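Local coordinates for putative chemotaxis protein (Desulfovibrio vulgaris str. Hildenborough, PDB 3H4Y) that probably acts in bacterial chemotaxis as a CheX-like phosphatase, removing phosphate from a response regulator of the CheY type, at residues 33-37 and 38-42. Sequence-based numbering, arbitrary orientation.
Sequences KPYVK and KNNVA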
loop_
_atom_site.group_PDB
_atom_site.type_symbol
_atom_site.label_atom_id
_atom_site.label_comp_id
_atom_site.label_asym_id
_atom_site.label_seq_id
_atom_site.Cartn_x
_atom_site.Cartn_y
_atom_site.Cartn_z
ATOM N N LYS A 33 10.049 13.932 -16.370
ATOM C CA LYS A 33 10.383 15.044 -15.466
ATOM C C LYS A 33 9.889 14.792 -14.068
ATOM O O LYS A 33 8.684 14.671 -13.858
ATOM C CB LYS A 33 9.743 16.339 -15.967
ATOM C CG LYS A 33 10.243 17.573 -15.232
ATOM C CD LYS A 33 9.810 18.867 -15.902
ATOM C CE LYS A 33 8.353 19.187 -15.661
ATOM N NZ LYS A 33 7.954 20.360 -16.521
ATOM N N PRO A 34 10.792 14.753 -13.070
ATOM C CA PRO A 34 10.276 14.624 -11.727
ATOM C C PRO A 34 9.510 15.863 -11.295
ATOM O O PRO A 34 9.803 16.967 -11.762
ATOM C CB PRO A 34 11.555 14.466 -10.881
ATOM C CG PRO A 34 12.534 13.949 -11.800
ATOM C CD PRO A 34 12.253 14.624 -13.095
ATOM N N TYR A 35 8.508 15.672 -10.459
ATOM C CA TYR A 35 7.741 16.805 -9.909
ATOM C C TYR A 35 7.177 16.445 -8.545
ATOM O O TYR A 35 7.122 15.274 -8.167
ATOM C CB TYR A 35 6.607 17.214 -10.857
ATOM C CG TYR A 35 5.493 16.201 -10.996
ATOM C CD1 TYR A 35 5.600 15.163 -11.899
ATOM C CD2 TYR A 35 4.339 16.284 -10.223
ATOM C CE1 TYR A 35 4.586 14.234 -12.051
ATOM C CE2 TYR A 35 3.320 15.355 -10.358
ATOM C CZ TYR A 35 3.442 14.335 -11.270
ATOM O OH TYR A 35 2.446 13.366 -11.402
ATOM N N VAL A 36 6.781 17.467 -7.790
ATOM C CA VAL A 36 6.109 17.266 -6.500
ATOM C C VAL A 36 4.727 17.939 -6.518
ATOM O O VAL A 36 4.540 19.022 -7.084
ATOM C CB VAL A 36 6.972 17.739 -5.305
ATOM C CG1 VAL A 36 8.250 16.920 -5.196
ATOM C CG2 VAL A 36 7.296 19.226 -5.431
ATOM N N LYS A 37 3.744 17.279 -5.936
ATOM C CA LYS A 37 2.421 17.843 -5.868
ATOM C C LYS A 37 1.632 17.350 -4.651
ATOM O O LYS A 37 1.601 16.150 -4.373
ATOM C CB LYS A 37 1.694 17.475 -7.159
ATOM C CG LYS A 37 0.287 17.996 -7.296
ATOM C CD LYS A 37 -0.259 17.656 -8.690
ATOM C CE LYS A 37 -1.775 17.582 -8.734
ATOM N NZ LYS A 37 -2.403 18.920 -8.522
ATOM N N LYS A 38 0.966 18.266 -3.948
ATOM C CA LYS A 38 0.089 17.890 -2.862
ATOM C C LYS A 38 -1.027 17.016 -3.405
ATOM O O LYS A 38 -1.605 17.311 -4.464
ATOM C CB LYS A 38 -0.536 19.136 -2.206
ATOM C CG LYS A 38 -1.355 18.821 -0.929
ATOM C CD LYS A 38 -0.461 18.484 0.281
ATOM C CE LYS A 38 -1.277 18.166 1.562
ATOM N NZ LYS A 38 -1.988 16.831 1.600
ATOM N N ASN A 39 -1.312 15.928 -2.703
ATOM C CA ASN A 39 -2.380 14.985 -3.080
ATOM C C ASN A 39 -2.239 14.421 -4.504
ATOM O O ASN A 39 -3.233 14.101 -5.156
ATOM C CB ASN A 39 -3.764 15.613 -2.873
ATOM C CG ASN A 39 -4.023 15.985 -1.412
ATOM O OD1 ASN A 39 -3.465 15.411 -0.461
ATOM N ND2 ASN A 39 -4.860 16.971 -1.232
ATOM N N ASN A 40 -1.008 14.275 -4.968
ATOM C CA ASN A 40 -0.787 13.629 -6.270
ATOM C C ASN A 40 -1.387 12.218 -6.251
ATOM O O ASN A 40 -1.344 11.523 -5.237
ATOM C CB ASN A 40 0.702 13.526 -6.607
ATOM C CG ASN A 40 0.927 13.396 -8.098
ATOM O OD1 ASN A 40 0.549 14.288 -8.845
ATOM N ND2 ASN A 40 1.446 12.235 -8.553
ATOM N N VAL A 41 -1.969 11.829 -7.384
ATOM C CA VAL A 41 -2.591 10.535 -7.541
ATOM C C VAL A 41 -1.926 9.831 -8.710
ATOM O O VAL A 41 -1.701 10.457 -9.771
ATOM C CB VAL A 41 -4.094 10.694 -7.817
ATOM C CG1 VAL A 41 -4.742 9.322 -8.059
ATOM C CG2 VAL A 41 -4.804 11.453 -6.655
ATOM N N ALA A 42 -1.611 8.544 -8.552
ATOM C CA ALA A 42 -1.128 7.730 -9.669
ATOM C C ALA A 42 -2.258 6.809 -10.087
ATOM O O ALA A 42 -2.923 6.229 -9.238
ATOM C CB ALA A 42 0.104 6.903 -9.270
HETATM O O HOH W 1 -2.770 19.601 -5.373
#
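The ring of Tyr35 meets the side-chain amide of Asn40 at its edge: Asn40 OD1 lies near the ring plane, 3.3 Å from Tyr35 CE2, and the carbonyl oxygen of Lys33 lies at the edge as well. Ring and amide planes stand 78° apart, so the two flat groups meet nearly at right angles and do not stack. Asn40 ND2 also gives Tyr35 OH a weak, bent hydrogen bond of 3.2 Å; the stronger partner of that amide nitrogen is the carboxylate of Glu152, which helps fix the rotation of this buried group and may polarise its N-H bonds. Tyr35 reaches the asparagine because its CG sits between the backbone N and the carbonyl carbon (chi1 68°), which leans the phenol out across the strand, with its OH beside the Asn40 amide.

A tight turn carries the chain off the border strand here. Strand 30-37, outermost in the six-stranded antiparallel sheet of this CheX-family chain and bonded to strand 137-144, leads into a type II beta turn from Lys37 to Asn40. Asn39, at its third position, has the positive phi (56°) that this turn requires. The closing bond runs from Asn40 N to Lys37 O, 3.3 Å.

Over one face of the turn the Lys37 chain crosses the Asn40 side chain at about a right angle, its CD 3.5 Å from Asn40 OD1. Its ammonium NZ then reaches a water that in turn donates to Lys38 O, at 2.7 Å. Lys38, bent at chi2 and chi4, turns forward so that its NZ bonds Asn39 OD1 (2.9 Å); the same NZ also holds the carbonyl oxygen of Thr133 and a citrate, probably from the crystallisation liquor.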